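Local coordinates for protein nitrophorin Cim l NP (Cimex lectularius, PDB 2IMQ) that carries nitric oxide on a cysteine-ligated heme b in bed bug saliva and releases it into the victim during feeding, widening the blood vessels, at residues 43-48 / 169-174; 136-141 / 145-150; 197-202 / 242-247. One frame throughout, in Å; residues are numbered along the deposited sequence.

Contact 1: 43-48 / 169-174; sequences AVQGFG and IGDLNV. With HEM (protoporphyrin IX containing Fe), chain B.
Ala43 and Gln45 meet Ile169 and Asp171 between the two sheets of the sandwich. Ala43 has the most surface buried here. Its CB lies 3.7 Å from Ile169 CG1. At chi1 55° the CG1 branch of Ile169 leans toward strand 39-46, and both CG1 and CD1 touch the methyl of Ala43. Gln45 reaches across on an extended chain, with CG anti to the backbone N (chi1 171°). Its OE1 comes to 3.6 Å from Asp171 CB. The amide and carboxylate planes are only 17° apart. A water joins the two sides: it donates to Gln45 OE1 at 2.8 Å and accepts from Asp171 N at 3.0 Å. The Asp171 carboxylate is held by other partners. Asp171 OD1 accepts from Asn173 N at 2.9 Å, the bond of an Asx turn. The N-H comes from above the carboxylate plane. Arg175 forms a salt bridge with OD1, and Asn15 ND2 bonds to OD2. Val44 CG1 packs 3.6 Å from HEM CMB, so strand 39-46 has the heme on one face and the second sheet on the other. Facing sheets of this kind form the beta-sandwich of the DNase I-like family, to which the chain belongs by sequence. Strand 39-46 runs beside strand 6-17 in the six-stranded sheet. Residues 169-174 leave strand 165-169 of the five-stranded sheet at a corner at Gly170, and Ile169 also touches Ala245 of strand 243-248.

Contact 2: 136-141 / 145-150; sequences MSDEDV and NTKYAY
This contact belongs to the long loop between strands 127-135 and 165-169, where the chain doubles back on itself. Met136 meets Lys147 and Ala149. Its CG is anti to the backbone N (chi1 -169°), which lays CB and CG over Lys147 O. Met136 CG lies 3.3 Å from Lys147 O, and Met136 CB is 3.8 Å from Ala149 CB. The CE methyl ends near Tyr148 O. Further out, Asp138 and Lys147 run alongside each other in the same direction. Asp138 OD1 is 3.7 Å from Lys147 CD. Asp138 OD1 and Lys147 NZ stay 4.4 Å apart, too far for a direct salt bridge. A water fills in between, donating to Asp138 OD1 at 2.6 Å and accepting from Lys147 NZ at 2.7 Å. Both side chains also have protein partners in the loop after strand 165-169: Asn173 ND2 bonds to Asp138 OD1, and Asn173 O accepts from Lys147 NZ. Gln200 OE1 also accepts from this amine. Within 145-150, Thr146 OG1 accepts from Tyr148 N at 3.1 Å. The arrangement is an irregular loop that folds back on itself, held by side chains and a water. Its return limb carries an ST turn at Thr146 and an inverse gamma turn centred on Ala149.

Contact 3: 197-202 / 242-247; sequences AFDQLK and TDRALY
Arg244 and Leu246 of strand 243-248 face Asp199 and Leu201 at the start of helix 201-206. Thr242 comes first and points away; like Asp243 after it, it does not touch 197-202. Arg244 makes the main link. Its chain curls and brings the guanidinium end to the Asp199 carboxylate, and the two side chains approach head on. Arg244 NH1 donates to Asp199 OD1 at 2.9 Å in a more bent bond (144°), on the syn side of that oxygen. Arg244 NH2 donates to Asp199 OD2 at 3.0 Å in a nearly straight one (173°). OD2 lies in the guanidinium plane, but the two flat groups are far from coplanar. NH2 reaches OD2 from above the carboxylate plane. Leu201 N reaches Asp199 OD2 from the opposite face at 3.0 Å, a capping bond at the helix start. Asp199 CG is anti to the backbone N (chi1 176°), which carries the carboxylate toward the strand. Leu201 CB packs 4.0 Å from Arg244 NH2. Arg244 has further partners: NE forms a salt bridge with Glu215, and NH1 bonds to Trp241 O. Ala245 follows and packs on Ile169 and Ala276. Leu246 then closes the contact: Leu246 CD2 lies 4.0 Å from Leu201 CD2, the two chains running past one another head to tail. The buried arginine is paired with two carboxylates, Asp199 and Glu215, which probably balance its charge. Asp199 OD2 takes a bond on each face, so one carboxylate ties the strand to the start of the helix.

From the N terminus, strand 39-46 of the six-stranded sheet opens contact 1. The chain then passes the rest of the heme pocket and enters the second sheet. Contact 2 closes a short loop after strand 127-135, nested inside the longer loop that contact 1 closes at 169-174. Contact 3 follows in series and closes a loop of 39 residues, joining residues 197-202 to edge strand 243-248 of the five-stranded sheet. The three contacts adjoin. Leu172 O bonds to Ala149 N, linking contacts 1 and 2. Gly170 O bonds to Arg244 N, linking 1 and 3. Segment 169-174 thus lies between the 136-150 loop and the last strand of its sheet.

Contact 1: 43-48 / 169-174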
loop_
_atom_site.group_PDB
_atom_site.type_symbol
_atom_site.label_atom_id
_atom_site.label_comp_id
_atom_site.label_asym_id
_atom_site.label_seq_id
_atom_site.Cartn_x
_atom_site.Cartn_y
_atom_site.Cartn_z
ATOM N N ALA A 43 -1.763 -4.194 2.617
ATOM C CA ALA A 43 -0.613 -3.767 3.397
ATOM C C ALA A 43 -1.146 -2.962 4.584
ATOM O O ALA A 43 -2.009 -2.078 4.454
ATOM C CB ALA A 43 0.352 -2.902 2.591
ATOM N N VAL A 44 -0.591 -3.234 5.731
ATOM C CA VAL A 44 -0.897 -2.464 6.929
ATOM C C VAL A 44 0.374 -2.023 7.623
ATOM O O VAL A 44 1.429 -2.651 7.499
ATOM C CB VAL A 44 -1.763 -3.207 7.935
ATOM C CG1 VAL A 44 -3.091 -3.355 7.428
ATOM C CG2 VAL A 44 -1.190 -4.535 8.301
ATOM N N GLN A 45 0.266 -0.887 8.316
ATOM C CA GLN A 45 1.290 -0.389 9.159
ATOM C C GLN A 45 0.671 -0.161 10.491
ATOM O O GLN A 45 -0.435 0.361 10.617
ATOM C CB GLN A 45 1.837 0.933 8.614
ATOM C CG GLN A 45 2.774 1.614 9.599
ATOM C CD GLN A 45 3.483 2.792 9.069
ATOM O OE1 GLN A 45 3.742 2.916 7.862
ATOM N NE2 GLN A 45 3.881 3.638 10.003
ATOM N N GLY A 46 1.438 -0.494 11.527
ATOM C CA GLY A 46 0.936 -0.335 12.861
ATOM C C GLY A 46 1.921 -0.800 13.914
ATOM O O GLY A 46 3.146 -0.651 13.782
ATOM N N PHE A 47 1.354 -1.372 14.956
ATOM C CA PHE A 47 2.168 -1.736 16.132
ATOM C C PHE A 47 1.764 -3.063 16.708
ATOM O O PHE A 47 0.578 -3.331 16.880
ATOM C CB PHE A 47 2.011 -0.693 17.211
ATOM C CG PHE A 47 2.603 0.630 16.842
ATOM C CD1 PHE A 47 1.784 1.666 16.407
ATOM C CD2 PHE A 47 3.987 0.814 16.858
ATOM C CE1 PHE A 47 2.336 2.893 16.018
ATOM C CE2 PHE A 47 4.553 2.037 16.487
ATOM C CZ PHE A 47 3.726 3.079 16.060
ATOM N N GLY A 48 2.773 -3.863 17.033
ATOM C CA GLY A 48 2.575 -5.096 17.802
ATOM C C GLY A 48 2.039 -6.278 17.014
ATOM O O GLY A 48 1.543 -7.242 17.596
ATOM N N ILE A 169 2.935 -0.067 -1.837
ATOM C CA ILE A 169 1.714 0.339 -1.110
ATOM C C ILE A 169 1.995 0.466 0.370
ATOM O O ILE A 169 2.670 -0.373 0.957
ATOM C CB ILE A 169 0.557 -0.653 -1.345
ATOM C CG1 ILE A 169 0.950 -2.092 -0.998
ATOM C CG2 ILE A 169 0.088 -0.530 -2.794
ATOM C CD1 ILE A 169 -0.284 -3.049 -1.083
ATOM N N GLY A 170 1.479 1.534 0.958
ATOM C CA GLY A 170 1.644 1.772 2.371
ATOM C C GLY A 170 1.799 3.254 2.600
ATOM O O GLY A 170 1.692 4.084 1.690
ATOM N N ASP A 171 2.049 3.561 3.854
ATOM C CA ASP A 171 2.335 4.918 4.272
ATOM C C ASP A 171 3.827 5.139 4.052
ATOM O O ASP A 171 4.668 4.534 4.757
ATOM C CB ASP A 171 1.929 5.151 5.711
ATOM C CG ASP A 171 2.270 6.518 6.230
ATOM O OD1 ASP A 171 2.902 7.304 5.470
ATOM O OD2 ASP A 171 1.886 6.790 7.391
ATOM N N LEU A 172 4.164 5.937 3.052
ATOM C CA LEU A 172 5.536 6.199 2.650
ATOM C C LEU A 172 6.295 7.193 3.541
ATOM O O LEU A 172 7.435 7.490 3.278
ATOM C CB LEU A 172 5.572 6.700 1.229
ATOM C CG LEU A 172 4.855 5.853 0.151
ATOM C CD1 LEU A 172 4.933 6.531 -1.193
ATOM C CD2 LEU A 172 5.372 4.444 0.053
ATOM N N ASN A 173 5.608 7.712 4.533
ATOM C CA ASN A 173 6.117 8.768 5.392
ATOM C C ASN A 173 6.349 10.044 4.643
ATOM O O ASN A 173 7.161 10.860 4.986
ATOM C CB ASN A 173 7.340 8.368 6.247
ATOM C CG ASN A 173 7.370 9.138 7.509
ATOM O OD1 ASN A 173 6.308 9.445 8.066
ATOM N ND2 ASN A 173 8.567 9.462 7.974
ATOM N N VAL A 174 5.589 10.208 3.574
ATOM C CA VAL A 174 5.498 11.421 2.753
ATOM C C VAL A 174 4.306 12.265 3.300
ATOM O O VAL A 174 3.220 11.729 3.447
ATOM C CB VAL A 174 5.275 11.064 1.260
ATOM C CG1 VAL A 174 4.892 12.262 0.476
ATOM C CG2 VAL A 174 6.532 10.433 0.703
HETATM C CHA HEM B . -2.765 -11.805 9.383
HETATM C CHB HEM B . -4.918 -7.773 7.766
HETATM C CHC HEM B . -4.495 -5.806 12.138
HETATM C CHD HEM B . -2.092 -9.611 13.712
HETATM C C1A HEM B . -3.407 -10.925 8.560
HETATM C C2A HEM B . -3.789 -11.152 7.186
HETATM C C3A HEM B . -4.356 -9.999 6.748
HETATM C C4A HEM B . -4.375 -9.053 7.826
HETATM C CMA HEM B . -4.943 -9.768 5.367
HETATM C CAA HEM B . -3.604 -12.442 6.355
HETATM C CBA HEM B . -4.972 -13.163 6.501
HETATM C CGA HEM B . -4.963 -14.518 5.809
HETATM O O1A HEM B . -4.429 -15.467 6.382
HETATM O O2A HEM B . -5.551 -14.666 4.709
HETATM C C1B HEM B . -4.998 -6.914 8.816
HETATM C C2B HEM B . -5.615 -5.611 8.774
HETATM C C3B HEM B . -5.513 -5.055 9.976
HETATM C C4B HEM B . -4.835 -6.000 10.826
HETATM C CMB HEM B . -6.209 -5.166 7.484
HETATM C CAB HEM B . -5.981 -3.688 10.449
HETATM C CBB HEM B . -6.939 -3.018 9.795
HETATM C C1C HEM B . -3.849 -6.643 13.001
HETATM C C2C HEM B . -3.469 -6.369 14.364
HETATM C C3C HEM B . -2.859 -7.466 14.805
HETATM C C4C HEM B . -2.713 -8.385 13.720
HETATM C CMC HEM B . -3.880 -5.158 15.208
HETATM C CAC HEM B . -2.304 -7.692 16.204
HETATM C CBC HEM B . -1.366 -6.907 16.728
HETATM C C1D HEM B . -2.018 -10.511 12.672
HETATM C C2D HEM B . -1.274 -11.746 12.734
HETATM C C3D HEM B . -1.505 -12.432 11.427
HETATM C C4D HEM B . -2.343 -11.551 10.656
HETATM C CMD HEM B . -0.459 -12.275 13.915
HETATM C CAD HEM B . -0.885 -13.790 11.055
HETATM C CBD HEM B . -1.583 -14.820 11.928
HETATM C CGD HEM B . -1.314 -16.203 11.422
HETATM O O1D HEM B . -1.837 -17.165 12.073
HETATM O O2D HEM B . -0.587 -16.315 10.392
HETATM N NA HEM B . -3.788 -9.644 8.945
HETATM N NB HEM B . -4.507 -7.114 10.076
HETATM N NC HEM B . -3.347 -7.856 12.638
HETATM N ND HEM B . -2.612 -10.428 11.419
HETATM FE FE HEM B . -3.684 -8.820 10.824
HETATM O O HOH W 1 3.321 1.460 5.491
#

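Contact 2: 136-141 / 145-150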
loop_
_atom_site.group_PDB
_atom_site.type_symbol
_atom_site.label_atom_id
_atom_site.label_comp_id
_atom_site.label_asym_id
_atom_site.label_seq_id
_atom_site.Cartn_x
_atom_site.Cartn_y
_atom_site.Cartn_z
ATOM N N MET A 136 8.833 3.846 7.698
ATOM C CA MET A 136 9.966 4.600 8.230
ATOM C C MET A 136 9.430 5.572 9.275
ATOM O O MET A 136 8.320 6.103 9.152
ATOM C CB MET A 136 10.653 5.368 7.148
ATOM C CG MET A 136 11.972 5.972 7.526
ATOM S SD MET A 136 13.163 4.745 8.000
ATOM C CE MET A 136 13.464 3.925 6.432
ATOM N N SER A 137 10.265 5.855 10.280
ATOM C CA SER A 137 9.973 6.855 11.321
ATOM C C SER A 137 10.548 8.210 10.944
ATOM O O SER A 137 11.553 8.259 10.265
ATOM C CB SER A 137 10.587 6.395 12.670
ATOM O OG SER A 137 11.981 6.400 12.643
ATOM N N ASP A 138 9.982 9.286 11.418
ATOM C CA ASP A 138 10.530 10.590 11.199
ATOM C C ASP A 138 11.928 10.720 11.723
ATOM O O ASP A 138 12.706 11.462 11.181
ATOM C CB ASP A 138 9.658 11.613 11.927
ATOM C CG ASP A 138 8.512 12.079 11.111
ATOM O OD1 ASP A 138 8.347 11.633 9.981
ATOM O OD2 ASP A 138 7.774 13.000 11.476
ATOM N N GLU A 139 12.257 10.020 12.792
ATOM C CA GLU A 139 13.486 10.325 13.581
ATOM C C GLU A 139 14.698 9.475 13.133
ATOM O O GLU A 139 15.821 9.805 13.438
ATOM C CB GLU A 139 13.132 10.285 15.107
ATOM C CG GLU A 139 12.133 11.375 15.591
ATOM C CD GLU A 139 11.690 11.406 17.094
ATOM O OE1 GLU A 139 10.787 12.240 17.540
ATOM O OE2 GLU A 139 12.238 10.604 17.882
ATOM N N ASP A 140 14.460 8.447 12.318
ATOM C CA ASP A 140 15.458 7.493 11.914
ATOM C C ASP A 140 16.637 8.005 11.094
ATOM O O ASP A 140 16.406 8.814 10.184
ATOM C CB ASP A 140 14.725 6.426 11.009
ATOM C CG ASP A 140 14.011 5.313 11.797
ATOM O OD1 ASP A 140 13.202 4.580 11.162
ATOM O OD2 ASP A 140 14.215 5.065 13.020
ATOM N N VAL A 141 17.846 7.514 11.348
ATOM C CA VAL A 141 18.955 7.583 10.482
ATOM C C VAL A 141 18.697 6.497 9.483
ATOM O O VAL A 141 18.268 5.420 9.891
ATOM C CB VAL A 141 20.245 7.213 11.329
ATOM C CG1 VAL A 141 21.432 7.034 10.462
ATOM C CG2 VAL A 141 20.495 8.248 12.479
ATOM N N ASN A 145 19.332 9.218 4.211
ATOM C CA ASN A 145 19.331 10.449 5.010
ATOM C C ASN A 145 18.075 11.289 4.825
ATOM O O ASN A 145 18.127 12.502 5.003
ATOM C CB ASN A 145 20.595 11.294 4.853
ATOM C CG ASN A 145 20.846 12.202 6.085
ATOM O OD1 ASN A 145 21.436 13.307 5.963
ATOM N ND2 ASN A 145 20.464 11.748 7.230
ATOM N N THR A 146 16.983 10.626 4.542
ATOM C CA THR A 146 15.658 11.223 4.563
ATOM C C THR A 146 14.745 10.426 5.454
ATOM O O THR A 146 15.045 9.328 5.889
ATOM C CB THR A 146 15.004 11.273 3.213
ATOM O OG1 THR A 146 14.457 9.979 2.849
ATOM C CG2 THR A 146 15.941 11.777 2.158
ATOM N N LYS A 147 13.551 10.960 5.699
ATOM C CA LYS A 147 12.564 10.305 6.500
ATOM C C LYS A 147 11.664 9.398 5.676
ATOM O O LYS A 147 10.767 8.780 6.221
ATOM C CB LYS A 147 11.694 11.315 7.212
ATOM C CG LYS A 147 10.715 12.051 6.300
ATOM C CD LYS A 147 9.901 13.131 6.983
ATOM C CE LYS A 147 9.078 13.867 5.954
ATOM N NZ LYS A 147 7.730 13.399 5.978
ATOM N N TYR A 148 11.871 9.362 4.365
ATOM C CA TYR A 148 10.912 8.672 3.492
ATOM C C TYR A 148 11.174 7.150 3.540
ATOM O O TYR A 148 12.286 6.680 3.648
ATOM C CB TYR A 148 11.002 9.210 2.082
ATOM C CG TYR A 148 10.819 10.720 2.006
ATOM C CD1 TYR A 148 11.825 11.554 1.531
ATOM C CD2 TYR A 148 9.689 11.320 2.492
ATOM C CE1 TYR A 148 11.682 12.929 1.509
ATOM C CE2 TYR A 148 9.549 12.705 2.495
ATOM C CZ TYR A 148 10.518 13.496 1.989
ATOM O OH TYR A 148 10.363 14.844 2.034
ATOM N N ALA A 149 10.084 6.384 3.386
ATOM C CA ALA A 149 10.118 4.941 3.497
ATOM C C ALA A 149 10.527 4.297 2.169
ATOM O O ALA A 149 9.801 3.524 1.555
ATOM C CB ALA A 149 8.801 4.416 4.007
ATOM N N TYR A 150 11.728 4.628 1.744
ATOM C CA TYR A 150 12.351 4.070 0.571
ATOM C C TYR A 150 13.684 3.409 0.967
ATOM O O TYR A 150 14.426 3.939 1.803
ATOM C CB TYR A 150 12.664 5.129 -0.479
ATOM C CG TYR A 150 13.238 4.571 -1.760
ATOM C CD1 TYR A 150 12.411 4.066 -2.706
ATOM C CD2 TYR A 150 14.605 4.559 -1.999
ATOM C CE1 TYR A 150 12.912 3.527 -3.865
ATOM C CE2 TYR A 150 15.117 4.043 -3.145
ATOM C CZ TYR A 150 14.276 3.547 -4.110
ATOM O OH TYR A 150 14.771 2.982 -5.275
HETATM O O HOH W 2 6.600 12.675 8.349
#

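Contact 3: 197-202 / 242-247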
loop_
_atom_site.group_PDB
_atom_site.type_symbol
_atom_site.label_atom_id
_atom_site.label_comp_id
_atom_site.label_asym_id
_atom_site.label_seq_id
_atom_site.Cartn_x
_atom_site.Cartn_y
_atom_site.Cartn_z
ATOM N N ALA A 197 0.703 20.209 -4.532
ATOM C CA ALA A 197 1.932 20.942 -4.836
ATOM C C ALA A 197 2.919 20.952 -3.648
ATOM O O ALA A 197 4.099 21.026 -3.854
ATOM C CB ALA A 197 1.647 22.324 -5.314
ATOM N N PHE A 198 2.416 20.798 -2.429
ATOM C CA PHE A 198 3.214 20.804 -1.184
ATOM C C PHE A 198 3.549 19.389 -0.713
ATOM O O PHE A 198 4.290 19.232 0.248
ATOM C CB PHE A 198 2.467 21.560 -0.096
ATOM C CG PHE A 198 2.188 22.957 -0.474
ATOM C CD1 PHE A 198 0.934 23.344 -0.900
ATOM C CD2 PHE A 198 3.186 23.911 -0.423
ATOM C CE1 PHE A 198 0.690 24.634 -1.283
ATOM C CE2 PHE A 198 2.896 25.230 -0.794
ATOM C CZ PHE A 198 1.675 25.557 -1.226
ATOM N N ASP A 199 3.008 18.365 -1.361
ATOM C CA ASP A 199 3.276 17.018 -0.995
ATOM C C ASP A 199 4.740 16.673 -1.291
ATOM O O ASP A 199 5.327 17.101 -2.265
ATOM C CB ASP A 199 2.316 16.076 -1.760
ATOM C CG ASP A 199 2.628 14.642 -1.489
ATOM O OD1 ASP A 199 2.190 14.093 -0.439
ATOM O OD2 ASP A 199 3.273 13.956 -2.339
ATOM N N GLN A 200 5.293 15.839 -0.411
ATOM C CA GLN A 200 6.750 15.527 -0.463
ATOM C C GLN A 200 7.151 14.431 -1.445
ATOM O O GLN A 200 8.321 14.215 -1.636
ATOM C CB GLN A 200 7.237 15.201 0.940
ATOM C CG GLN A 200 7.242 16.383 1.879
ATOM C CD GLN A 200 7.422 16.045 3.301
ATOM O OE1 GLN A 200 6.984 14.999 3.783
ATOM N NE2 GLN A 200 7.978 17.001 4.043
ATOM N N LEU A 201 6.218 13.768 -2.122
ATOM C CA LEU A 201 6.640 12.696 -3.022
ATOM C C LEU A 201 7.540 13.262 -4.099
ATOM O O LEU A 201 8.561 12.668 -4.445
ATOM C CB LEU A 201 5.442 11.948 -3.588
ATOM C CG LEU A 201 5.834 10.771 -4.513
ATOM C CD1 LEU A 201 6.621 9.737 -3.754
ATOM C CD2 LEU A 201 4.550 10.181 -5.074
ATOM N N LYS A 202 7.210 14.413 -4.669
ATOM C CA LYS A 202 8.068 14.983 -5.697
ATOM C C LYS A 202 9.439 15.350 -5.191
ATOM O O LYS A 202 10.399 15.296 -5.929
ATOM C CB LYS A 202 7.405 16.220 -6.301
ATOM C CG LYS A 202 7.190 17.345 -5.366
ATOM C CD LYS A 202 6.580 18.612 -6.061
ATOM C CE LYS A 202 5.144 18.410 -6.399
ATOM N NZ LYS A 202 4.218 17.827 -5.335
ATOM N N THR A 242 -1.259 9.947 3.442
ATOM C CA THR A 242 -0.360 9.025 4.133
ATOM C C THR A 242 -0.217 7.705 3.388
ATOM O O THR A 242 0.819 7.432 2.767
ATOM C CB THR A 242 -0.758 8.902 5.565
ATOM O OG1 THR A 242 -2.105 8.483 5.632
ATOM C CG2 THR A 242 -0.654 10.223 6.236
ATOM N N ASP A 243 -1.290 6.950 3.308
ATOM C CA ASP A 243 -1.299 5.707 2.486
ATOM C C ASP A 243 -1.281 6.057 1.006
ATOM O O ASP A 243 -2.099 6.864 0.557
ATOM C CB ASP A 243 -2.531 4.887 2.816
ATOM C CG ASP A 243 -2.361 4.191 4.155
ATOM O OD1 ASP A 243 -1.637 3.138 4.168
ATOM O OD2 ASP A 243 -2.839 4.614 5.244
ATOM N N ARG A 244 -0.384 5.443 0.246
ATOM C CA ARG A 244 -0.198 5.703 -1.141
ATOM C C ARG A 244 -0.062 4.397 -1.868
ATOM O O ARG A 244 0.343 3.384 -1.313
ATOM C CB ARG A 244 1.079 6.556 -1.413
ATOM C CG ARG A 244 1.258 7.737 -0.482
ATOM C CD ARG A 244 0.251 8.867 -0.643
ATOM N NE ARG A 244 0.566 9.749 -1.735
ATOM C CZ ARG A 244 1.283 10.854 -1.630
ATOM N NH1 ARG A 244 1.755 11.261 -0.448
ATOM N NH2 ARG A 244 1.559 11.551 -2.732
ATOM N N ALA A 245 -0.368 4.447 -3.159
ATOM C CA ALA A 245 -0.062 3.347 -4.096
ATOM C C ALA A 245 0.727 3.873 -5.249
ATOM O O ALA A 245 0.302 4.819 -5.922
ATOM C CB ALA A 245 -1.365 2.714 -4.620
ATOM N N LEU A 246 1.878 3.269 -5.474
ATOM C CA LEU A 246 2.752 3.620 -6.580
ATOM C C LEU A 246 2.890 2.381 -7.450
ATOM O O LEU A 246 2.844 1.240 -6.991
ATOM C CB LEU A 246 4.149 3.999 -6.093
ATOM C CG LEU A 246 4.219 5.093 -5.091
ATOM C CD1 LEU A 246 5.680 5.322 -4.708
ATOM C CD2 LEU A 246 3.531 6.369 -5.572
ATOM N N TYR A 247 3.079 2.614 -8.743
ATOM C CA TYR A 247 3.259 1.521 -9.698
ATOM C C TYR A 247 4.335 1.810 -10.699
ATOM O O TYR A 247 4.640 2.957 -10.970
ATOM C CB TYR A 247 1.955 1.239 -10.454
ATOM C CG TYR A 247 1.440 2.317 -11.355
ATOM C CD1 TYR A 247 1.730 2.319 -12.743
ATOM C CD2 TYR A 247 0.675 3.343 -10.893
ATOM C CE1 TYR A 247 1.241 3.322 -13.598
ATOM C CE2 TYR A 247 0.165 4.313 -11.750
ATOM C CZ TYR A 247 0.453 4.319 -13.078
ATOM O OH TYR A 247 -0.087 5.340 -13.872
#